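Local coordinates for Fe-regulated protein B (Neisseria meningitidis, PDB 4AIP) that carries iron across the meningococcal outer membrane as a TonB-dependent transporter, probably taking it up in siderophore-bound form, at residues Q63-R68 against G588-A593; I488-P491 against W495-S498; A562-Q567 against P626-Q631; A641-N646 against F691-P696. All coordinates share one frame; numbering follows the deposited sequence.

Contact 1 of 4, residues Q63-R68 against G588-A593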
# COMPACT_ATOMS: atom_id res chain seq x y z
N GLN B 63 -36.23 -27.69 -11.75
CA GLN B 63 -37.34 -26.78 -11.57
C GLN B 63 -37.42 -25.79 -12.71
O GLN B 63 -37.58 -24.59 -12.51
CB GLN B 63 -37.27 -26.12 -10.21
CG GLN B 63 -37.57 -27.09 -9.11
CD GLN B 63 -37.35 -26.51 -7.77
OE1 GLN B 63 -36.50 -27.02 -6.99
NE2 GLN B 63 -38.10 -25.43 -7.46
N GLY B 64 -37.35 -26.35 -13.92
CA GLY B 64 -37.14 -25.59 -15.12
C GLY B 64 -35.91 -24.71 -14.98
O GLY B 64 -34.76 -25.18 -15.03
N SER B 65 -36.17 -23.45 -14.70
CA SER B 65 -35.15 -22.43 -14.73
C SER B 65 -35.08 -21.65 -13.40
O SER B 65 -34.33 -20.64 -13.27
CB SER B 65 -35.48 -21.48 -15.89
OG SER B 65 -34.52 -20.49 -16.00
N LYS B 66 -35.83 -22.11 -12.41
CA LYS B 66 -35.89 -21.41 -11.15
C LYS B 66 -34.67 -21.61 -10.19
O LYS B 66 -34.38 -20.75 -9.36
CB LYS B 66 -37.21 -21.74 -10.51
CG LYS B 66 -37.32 -21.48 -9.06
CD LYS B 66 -38.51 -22.24 -8.53
CE LYS B 66 -38.72 -22.05 -7.02
NZ LYS B 66 -39.02 -20.63 -6.67
N ILE B 67 -33.96 -22.71 -10.35
CA ILE B 67 -32.74 -22.97 -9.62
C ILE B 67 -31.76 -23.33 -10.68
O ILE B 67 -31.95 -24.30 -11.42
CB ILE B 67 -32.91 -24.13 -8.57
CG1 ILE B 67 -33.82 -23.67 -7.43
CG2 ILE B 67 -31.59 -24.52 -7.96
CD1 ILE B 67 -34.36 -24.83 -6.57
N ARG B 68 -30.72 -22.51 -10.77
CA ARG B 68 -29.65 -22.77 -11.71
C ARG B 68 -28.38 -22.90 -10.89
O ARG B 68 -27.87 -21.92 -10.31
CB ARG B 68 -29.58 -21.71 -12.79
CG ARG B 68 -29.63 -22.30 -14.21
CD ARG B 68 -30.29 -21.27 -15.12
NE ARG B 68 -30.08 -21.58 -16.55
CZ ARG B 68 -30.76 -20.99 -17.55
NH1 ARG B 68 -31.71 -20.08 -17.29
NH2 ARG B 68 -30.53 -21.35 -18.83
N GLY B 588 -43.84 -13.68 -14.99
CA GLY B 588 -43.18 -13.72 -16.29
C GLY B 588 -42.67 -15.10 -16.62
O GLY B 588 -43.16 -16.09 -16.11
N TYR B 589 -41.65 -15.16 -17.44
CA TYR B 589 -41.20 -16.38 -17.96
C TYR B 589 -39.74 -16.24 -18.28
O TYR B 589 -39.21 -15.11 -18.31
CB TYR B 589 -42.04 -16.76 -19.21
CG TYR B 589 -41.95 -15.76 -20.34
CD1 TYR B 589 -42.68 -14.55 -20.28
CD2 TYR B 589 -41.13 -15.99 -21.44
CE1 TYR B 589 -42.63 -13.60 -21.31
CE2 TYR B 589 -41.07 -15.03 -22.52
CZ TYR B 589 -41.82 -13.85 -22.44
OH TYR B 589 -41.77 -12.90 -23.45
N GLU B 590 -39.10 -17.40 -18.46
CA GLU B 590 -37.76 -17.62 -19.00
C GLU B 590 -37.75 -18.93 -19.87
O GLU B 590 -38.29 -19.98 -19.46
CB GLU B 590 -36.75 -17.80 -17.89
CG GLU B 590 -35.29 -17.96 -18.35
CD GLU B 590 -34.25 -17.51 -17.24
OE1 GLU B 590 -34.68 -16.89 -16.20
OE2 GLU B 590 -33.02 -17.80 -17.42
N LEU B 591 -37.11 -18.84 -21.04
CA LEU B 591 -36.79 -19.99 -21.84
C LEU B 591 -35.25 -20.08 -22.01
O LEU B 591 -34.54 -19.07 -22.00
CB LEU B 591 -37.47 -19.88 -23.22
CG LEU B 591 -39.01 -20.00 -23.20
CD1 LEU B 591 -39.63 -19.57 -24.52
CD2 LEU B 591 -39.46 -21.43 -22.84
N GLY B 592 -34.75 -21.29 -22.17
CA GLY B 592 -33.34 -21.48 -22.50
C GLY B 592 -33.20 -22.76 -23.34
O GLY B 592 -34.01 -23.72 -23.19
N ALA B 593 -32.22 -22.77 -24.23
CA ALA B 593 -31.91 -23.95 -25.02
C ALA B 593 -30.45 -23.93 -25.29
O ALA B 593 -29.83 -22.85 -25.31
CB ALA B 593 -32.64 -23.94 -26.34
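E590 sends its carboxylate off strand 575-597 to meet S65 and R68. Its CG stands anti to the backbone N (chi1 -176°), and the chain stays extended beyond it, which takes the acid group across to the serine hydroxyl and the guanidinium. OE2 forms a salt bridge with R68 NH1, a short 2.6 Å away. It meets the guanidinium at its edge, near the guanidinium plane; the two flat groups are turned 42° from each other, and the close pairing runs through one oxygen and one nitrogen. S65 comes in beside the acid with its hydroxyl, OG lying 3.2 Å from E590 CD. The OG approach to OE2 is poorly angled for a bond, and the contact there is essentially packing. The other oxygen, OE1, forms a salt bridge with K151, so the carboxylate has a cation at each of its oxygens; this probably favours its ionised form. Two residues further on, G592 has no side chain to stand in the way, and its CA lies 4.6 Å from R68 NH2. On the opposing segment a type II' turn from Q63 to K66, closed by the bond from K66 N to Q63 O, presents S65 to the strand, and the serine N is bonded to S553 OG on neighbouring strand 548-563. R68 and K151 belong to paired strands of the plug sheet, and E590 to the wall around it: a buried, charged junction between the plug and the beta-barrel of a TonB-dependent receptor.

Contact 2 of 4, residues I488-P491 against W495-S498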
# COMPACT_ATOMS: atom_id res chain seq x y z
N ILE B 488 -41.80 -32.31 -8.41
CA ILE B 488 -41.13 -32.56 -9.65
C ILE B 488 -41.59 -33.92 -10.18
O ILE B 488 -41.68 -34.90 -9.43
CB ILE B 488 -39.59 -32.58 -9.53
CG1 ILE B 488 -39.06 -31.26 -8.96
CG2 ILE B 488 -38.97 -32.92 -10.90
CD1 ILE B 488 -37.66 -31.40 -8.29
N TRP B 489 -41.86 -33.97 -11.48
CA TRP B 489 -42.21 -35.20 -12.12
C TRP B 489 -41.26 -35.53 -13.25
O TRP B 489 -41.06 -34.76 -14.15
CB TRP B 489 -43.64 -35.07 -12.60
CG TRP B 489 -44.15 -36.29 -13.27
CD1 TRP B 489 -44.01 -37.58 -12.87
CD2 TRP B 489 -44.87 -36.31 -14.49
NE1 TRP B 489 -44.58 -38.42 -13.77
CE2 TRP B 489 -45.15 -37.67 -14.78
CE3 TRP B 489 -45.32 -35.31 -15.36
CZ2 TRP B 489 -45.88 -38.07 -15.92
CZ3 TRP B 489 -46.03 -35.68 -16.48
CH2 TRP B 489 -46.30 -37.07 -16.77
N GLN B 490 -40.67 -36.71 -13.18
CA GLN B 490 -39.74 -37.13 -14.18
C GLN B 490 -40.17 -38.45 -14.83
O GLN B 490 -39.68 -39.52 -14.49
CB GLN B 490 -38.32 -37.18 -13.61
CG GLN B 490 -37.35 -37.85 -14.56
CD GLN B 490 -35.92 -37.35 -14.48
OE1 GLN B 490 -35.43 -36.91 -13.42
NE2 GLN B 490 -35.22 -37.41 -15.63
N PRO B 491 -41.07 -38.37 -15.81
CA PRO B 491 -41.67 -39.52 -16.50
C PRO B 491 -40.77 -40.29 -17.43
O PRO B 491 -41.04 -41.46 -17.70
CB PRO B 491 -42.78 -38.91 -17.33
CG PRO B 491 -42.72 -37.46 -17.10
CD PRO B 491 -41.55 -37.09 -16.33
N TRP B 495 -36.80 -35.93 -19.35
CA TRP B 495 -37.82 -34.92 -19.06
C TRP B 495 -38.15 -34.77 -17.60
O TRP B 495 -38.41 -35.80 -16.93
CB TRP B 495 -39.14 -35.32 -19.67
CG TRP B 495 -39.20 -35.34 -21.13
CD1 TRP B 495 -38.99 -36.42 -21.96
CD2 TRP B 495 -39.59 -34.25 -21.97
NE1 TRP B 495 -39.20 -36.05 -23.29
CE2 TRP B 495 -39.56 -34.73 -23.32
CE3 TRP B 495 -39.94 -32.91 -21.72
CZ2 TRP B 495 -39.87 -33.91 -24.42
CZ3 TRP B 495 -40.23 -32.07 -22.82
CH2 TRP B 495 -40.21 -32.58 -24.16
N SER B 496 -38.26 -33.50 -17.15
CA SER B 496 -38.88 -33.15 -15.90
C SER B 496 -39.88 -32.07 -16.11
O SER B 496 -39.76 -31.33 -17.07
CB SER B 496 -37.85 -32.61 -14.93
OG SER B 496 -36.72 -33.44 -14.96
N PHE B 497 -40.84 -31.95 -15.18
CA PHE B 497 -41.80 -30.87 -15.14
C PHE B 497 -41.95 -30.55 -13.66
O PHE B 497 -41.69 -31.42 -12.82
CB PHE B 497 -43.14 -31.32 -15.73
CG PHE B 497 -43.02 -31.97 -17.07
CD1 PHE B 497 -42.70 -33.33 -17.18
CD2 PHE B 497 -43.22 -31.24 -18.23
CE1 PHE B 497 -42.56 -33.95 -18.42
CE2 PHE B 497 -43.06 -31.82 -19.47
CZ PHE B 497 -42.74 -33.19 -19.58
N SER B 498 -42.38 -29.34 -13.35
CA SER B 498 -42.21 -28.82 -12.01
C SER B 498 -43.27 -27.86 -11.69
O SER B 498 -43.76 -27.15 -12.58
CB SER B 498 -40.97 -27.96 -11.94
OG SER B 498 -39.89 -28.64 -12.49
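I488 lays its CG2 branch beside S496, 4.2 Å from the serine CB, on the face it shares with S498; I488 and S498 form a non-hydrogen-bonded antiparallel pair. The I488 CA also approaches F497 O at 3.4 Å in a CA-H...O contact. W489 supplies the backbone link: its N donates to F497 O over 2.9 Å, nearly straight at 172°, and its O receives F497 N at 3.0 Å along a more bent path. This pairing belongs to a beta hairpin of the barrel, strand 475-490 turning into strand 495-506 through a tight connection, consistent with the short turns at the periplasmic rim of outer-membrane barrels. On the other face of the hairpin the W489 indole, its CG anti to the backbone N (chi1 -179°), runs alongside F497 and points the same way. The rings meet obliquely, planes 35° apart, with CE3 of W489 3.8 Å from CD1 of F497; F455 of the neighbouring strand stacks on the same indole. Q490 lies against the opposing backbone, CG 3.3 Å from W495 O. Its amide extends in the direction of S496, but OE1 is bonded to R62 NE near the start of the plug. S498 OG binds the carbonyl of R62, so both strands of the hairpin bond to this one residue. P491 turns the chain away from the strand and packs its ring against both aromatics: CG sits over the centre of one face of the W489 indole and touches the edge of the F497 ring at CE1, 3.8 Å away.

Contact 3 of 4, residues A562-Q567 against P626-Q631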
# COMPACT_ATOMS: atom_id res chain seq x y z
N ALA B 562 -45.20 -4.77 1.68
CA ALA B 562 -44.01 -4.08 1.22
C ALA B 562 -43.76 -2.79 1.98
O ALA B 562 -44.71 -2.08 2.38
CB ALA B 562 -44.13 -3.79 -0.26
N LEU B 563 -42.48 -2.44 2.17
CA LEU B 563 -42.12 -1.30 2.96
C LEU B 563 -41.15 -0.53 2.16
O LEU B 563 -40.24 -1.11 1.57
CB LEU B 563 -41.34 -1.69 4.23
CG LEU B 563 -41.87 -2.82 5.12
CD1 LEU B 563 -41.06 -4.10 4.91
CD2 LEU B 563 -41.75 -2.31 6.53
N ALA B 564 -41.22 0.79 2.20
CA ALA B 564 -40.16 1.49 1.52
C ALA B 564 -39.76 2.74 2.24
O ALA B 564 -38.82 2.72 3.02
CB ALA B 564 -40.53 1.76 0.07
N ASN B 565 -40.46 3.83 2.01
CA ASN B 565 -40.10 5.06 2.63
C ASN B 565 -40.91 5.23 3.93
O ASN B 565 -42.02 4.69 4.05
CB ASN B 565 -40.35 6.23 1.68
CG ASN B 565 -39.36 6.29 0.49
OD1 ASN B 565 -38.21 5.80 0.56
ND2 ASN B 565 -39.80 6.90 -0.60
N PRO B 566 -40.37 6.00 4.89
CA PRO B 566 -41.06 6.08 6.16
C PRO B 566 -42.24 7.09 6.17
O PRO B 566 -42.31 8.02 5.35
CB PRO B 566 -39.94 6.48 7.12
CG PRO B 566 -39.07 7.33 6.31
CD PRO B 566 -39.18 6.86 4.87
N GLN B 567 -43.17 6.87 7.11
CA GLN B 567 -44.36 7.68 7.24
C GLN B 567 -44.09 8.71 8.33
O GLN B 567 -43.40 8.42 9.29
CB GLN B 567 -45.56 6.80 7.59
CG GLN B 567 -45.57 6.33 9.05
CD GLN B 567 -46.87 5.68 9.49
OE1 GLN B 567 -47.76 5.46 8.69
NE2 GLN B 567 -46.96 5.36 10.77
N PRO B 626 -33.95 2.03 -7.97
CA PRO B 626 -33.57 0.82 -8.67
C PRO B 626 -33.27 -0.34 -7.72
O PRO B 626 -33.38 -1.50 -8.10
CB PRO B 626 -32.33 1.26 -9.46
CG PRO B 626 -31.93 2.59 -8.88
CD PRO B 626 -33.13 3.19 -8.36
N GLU B 627 -32.88 -0.04 -6.49
CA GLU B 627 -32.80 -1.02 -5.41
C GLU B 627 -34.06 -1.98 -5.33
O GLU B 627 -33.96 -3.19 -5.05
CB GLU B 627 -32.62 -0.16 -4.17
CG GLU B 627 -32.79 -0.77 -2.86
CD GLU B 627 -33.17 0.24 -1.78
OE1 GLU B 627 -33.42 1.43 -2.07
OE2 GLU B 627 -33.24 -0.18 -0.62
N PHE B 628 -35.23 -1.43 -5.62
CA PHE B 628 -36.46 -2.19 -5.51
C PHE B 628 -36.65 -3.03 -6.79
O PHE B 628 -36.92 -4.23 -6.70
CB PHE B 628 -37.67 -1.27 -5.20
CG PHE B 628 -37.57 -0.59 -3.86
CD1 PHE B 628 -37.78 -1.32 -2.67
CD2 PHE B 628 -37.22 0.75 -3.77
CE1 PHE B 628 -37.64 -0.73 -1.39
CE2 PHE B 628 -37.07 1.36 -2.49
CZ PHE B 628 -37.29 0.61 -1.29
N GLY B 629 -36.42 -2.41 -7.95
CA GLY B 629 -36.54 -3.13 -9.19
C GLY B 629 -36.46 -2.20 -10.35
O GLY B 629 -36.31 -0.98 -10.19
N ALA B 630 -36.55 -2.76 -11.54
CA ALA B 630 -36.71 -1.95 -12.73
C ALA B 630 -37.53 -2.74 -13.69
O ALA B 630 -37.43 -3.96 -13.68
CB ALA B 630 -35.36 -1.64 -13.37
N GLN B 631 -38.37 -2.07 -14.50
CA GLN B 631 -39.02 -2.74 -15.62
C GLN B 631 -38.05 -2.79 -16.77
O GLN B 631 -37.89 -1.83 -17.52
CB GLN B 631 -40.34 -2.08 -16.07
CG GLN B 631 -40.95 -2.81 -17.30
CD GLN B 631 -41.41 -4.21 -16.99
OE1 GLN B 631 -42.43 -4.42 -16.34
NE2 GLN B 631 -40.66 -5.17 -17.44
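The backbones of 562-567 and 626-631 stay well apart, 8.8 Å between the A564 and F628 CA atoms at their nearest, and no hydrogen bond spans them. Both are irregular parts of the TonB-dependent receptor barrel: the first runs off the end of strand 548-563, while the second lies in the long connection between strands 600-615 and 635-644. A564 has left regular strand geometry, with psi at -84°, and its methyl is directed at the other segment. F628 answers from a short run with helical backbone angles at 626-628. Its CG is anti to the carbonyl carbon (chi1 -65°), a setting that carries the ring across to A564, where the far end of the phenyl makes the contact: CZ is 3.7 Å from A564 CB, and the methyl meets the ring obliquely. The touch is small, burying 88 Å² in all, and wholly apolar in its side chains. F613 and S623 also pack against the phenyl. N565 is bonded through its backbone to L621, a further tie between the strand end and the same long connection. E627 and F628 make backbone bonds to N115 and G113 of the plug, so the contact joins a barrel strand end to a loop folded inward onto the plug. Within its own segment the ring has a carboxylate near it: E627 CD lies over one face, offset toward the rim. L563 O also lies obliquely to the ring, 4.0 Å from F628 CE1.

Contact 4 of 4, residues A641-N646 against F691-P696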
# COMPACT_ATOMS: atom_id res chain seq x y z
N ALA B 641 -20.05 -21.14 -30.09
CA ALA B 641 -18.63 -21.32 -29.83
C ALA B 641 -18.21 -22.60 -30.44
O ALA B 641 -19.02 -23.52 -30.56
CB ALA B 641 -18.34 -21.36 -28.30
N TYR B 642 -16.96 -22.66 -30.82
CA TYR B 642 -16.41 -23.88 -31.36
C TYR B 642 -15.03 -24.18 -30.76
O TYR B 642 -14.17 -23.30 -30.72
CB TYR B 642 -16.36 -23.85 -32.92
CG TYR B 642 -15.94 -25.19 -33.43
CD1 TYR B 642 -16.78 -26.32 -33.31
CD2 TYR B 642 -14.68 -25.37 -33.96
CE1 TYR B 642 -16.34 -27.63 -33.74
CE2 TYR B 642 -14.22 -26.65 -34.39
CZ TYR B 642 -15.05 -27.77 -34.29
OH TYR B 642 -14.56 -29.00 -34.74
N ARG B 643 -14.82 -25.43 -30.34
CA ARG B 643 -13.54 -25.86 -29.78
C ARG B 643 -12.73 -26.78 -30.69
O ARG B 643 -13.13 -27.93 -30.94
CB ARG B 643 -13.71 -26.52 -28.38
CG ARG B 643 -12.32 -27.00 -27.85
CD ARG B 643 -12.12 -26.82 -26.36
NE ARG B 643 -11.12 -25.82 -25.99
CZ ARG B 643 -11.39 -24.78 -25.21
NH1 ARG B 643 -12.62 -24.60 -24.80
NH2 ARG B 643 -10.44 -23.91 -24.89
N PHE B 644 -11.57 -26.32 -31.17
CA PHE B 644 -10.81 -27.09 -32.16
C PHE B 644 -10.02 -28.12 -31.46
O PHE B 644 -9.43 -27.83 -30.41
CB PHE B 644 -9.83 -26.22 -32.90
CG PHE B 644 -10.47 -25.21 -33.74
CD1 PHE B 644 -10.95 -24.03 -33.18
CD2 PHE B 644 -10.64 -25.43 -35.13
CE1 PHE B 644 -11.56 -23.09 -33.95
CE2 PHE B 644 -11.24 -24.48 -35.92
CZ PHE B 644 -11.70 -23.30 -35.33
N GLN B 645 -9.96 -29.32 -32.03
CA GLN B 645 -9.14 -30.32 -31.35
C GLN B 645 -7.67 -29.97 -31.33
O GLN B 645 -7.03 -30.08 -30.27
CB GLN B 645 -9.46 -31.76 -31.74
CG GLN B 645 -10.53 -32.38 -30.83
CD GLN B 645 -10.39 -31.99 -29.28
OE1 GLN B 645 -9.80 -30.94 -28.90
NE2 GLN B 645 -10.96 -32.84 -28.42
N ASN B 646 -7.17 -29.44 -32.45
CA ASN B 646 -5.78 -28.99 -32.56
C ASN B 646 -5.60 -27.68 -33.30
O ASN B 646 -5.95 -27.61 -34.46
CB ASN B 646 -4.94 -30.02 -33.31
CG ASN B 646 -3.51 -29.96 -32.91
OD1 ASN B 646 -2.67 -29.47 -33.65
ND2 ASN B 646 -3.21 -30.40 -31.69
N PHE B 691 -14.71 -13.92 -28.46
CA PHE B 691 -13.66 -14.27 -27.47
C PHE B 691 -12.95 -15.45 -28.01
O PHE B 691 -13.48 -16.15 -28.91
CB PHE B 691 -14.24 -14.67 -26.09
CG PHE B 691 -15.27 -15.82 -26.17
CD1 PHE B 691 -14.87 -17.17 -26.11
CD2 PHE B 691 -16.64 -15.53 -26.34
CE1 PHE B 691 -15.84 -18.22 -26.22
CE2 PHE B 691 -17.62 -16.55 -26.45
CZ PHE B 691 -17.25 -17.88 -26.38
N ALA B 692 -11.79 -15.72 -27.39
CA ALA B 692 -11.02 -16.88 -27.67
C ALA B 692 -10.36 -17.35 -26.36
O ALA B 692 -9.87 -16.53 -25.57
CB ALA B 692 -10.00 -16.52 -28.71
N ASN B 693 -10.32 -18.67 -26.15
CA ASN B 693 -9.53 -19.27 -25.09
C ASN B 693 -8.50 -20.25 -25.70
O ASN B 693 -8.85 -21.26 -26.34
CB ASN B 693 -10.45 -19.99 -24.10
CG ASN B 693 -9.71 -20.94 -23.17
OD1 ASN B 693 -9.80 -22.15 -23.30
ND2 ASN B 693 -8.98 -20.40 -22.20
N TRP B 694 -7.22 -19.96 -25.53
CA TRP B 694 -6.25 -21.01 -25.86
C TRP B 694 -5.43 -21.58 -24.77
O TRP B 694 -5.09 -20.89 -23.79
CB TRP B 694 -5.51 -20.80 -27.19
CG TRP B 694 -4.16 -20.31 -27.31
CD1 TRP B 694 -3.71 -19.02 -27.11
CD2 TRP B 694 -3.03 -21.04 -27.82
NE1 TRP B 694 -2.32 -18.92 -27.40
CE2 TRP B 694 -1.90 -20.15 -27.81
CE3 TRP B 694 -2.84 -22.37 -28.17
CZ2 TRP B 694 -0.64 -20.53 -28.22
CZ3 TRP B 694 -1.57 -22.76 -28.58
CH2 TRP B 694 -0.47 -21.84 -28.60
N LYS B 695 -5.19 -22.87 -24.93
CA LYS B 695 -4.64 -23.67 -23.93
C LYS B 695 -3.43 -24.24 -24.60
O LYS B 695 -3.48 -25.37 -25.10
CB LYS B 695 -5.59 -24.81 -23.56
CG LYS B 695 -6.79 -24.45 -22.67
CD LYS B 695 -7.63 -25.68 -22.45
CE LYS B 695 -8.99 -25.32 -21.91
NZ LYS B 695 -8.82 -24.63 -20.58
N PRO B 696 -2.33 -23.48 -24.60
CA PRO B 696 -1.14 -23.82 -25.36
C PRO B 696 -0.44 -25.09 -24.92
O PRO B 696 0.42 -25.60 -25.63
CB PRO B 696 -0.24 -22.61 -25.11
CG PRO B 696 -1.15 -21.51 -24.58
CD PRO B 696 -2.11 -22.28 -23.77
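R643 reaches over K695, whose CE lies against one face of the guanidinium, 3.6 Å from NH2. The two side chains cross at about a right angle, and the lysine thus lays its CE methylene over the flat group while NZ turns elsewhere. At the guanidinium edge NH2 donates to N693 OD1; the modelled length, 2.5 Å, is very short and the bond is bent to 135°, so its exact value is doubtful. The amide plane stands 70° from the guanidinium plane. R643 gets there by leaving its backbone with CG anti to N and then bending at chi2 and chi3. Two residues earlier on each strand, A641 CB meets F691 CZ at 4.1 Å, an oblique methyl-to-ring touch. F691 CG stands between its own backbone N and carbonyl carbon, which brings the ring across to A641. The R643 and N693 CA atoms sit 9.0 Å apart because strand 649-662 runs between strands 635-644 and 681-694 in the barrel; the side chains therefore bridge next-but-one neighbours of the wall. E79 of the plug touches R643 and N693 and forms a salt bridge with K695 NZ, which also bonds N703. N693 ND2 donates to N703 and N705, which fixes the flip of the amide and leaves OD1 facing the arginine. The two cations, R643 NH2 and K695 NZ, remain 4.7 Å apart; their like charges are probably eased by the E79 carboxylate, while neutral acceptors serve the arginine, N693 OD1 at NH2 and N648 OD1 at NE.

All four contacts reach the barrel wall, yet their chemistry differs with depth and partner. Contacts 1 and 4 are buried and rely on arginines, paired with a glutamate in one and an asparagine amide in the other. Contact 1 alone directly joins a plug segment to a strand; contact 4 links strands of the wall, with E79 of the plug bonded to it. Contact 2, a hairpin at the surface, is held by backbone bonds and aromatic packing, and touches contact 1 where Q63 CA meets S498 OG. Contact 3 is partly buried, small and apolar, between a strand end and a loop; it lies across the chain's centre from contact 4, their centres about 45 Å apart.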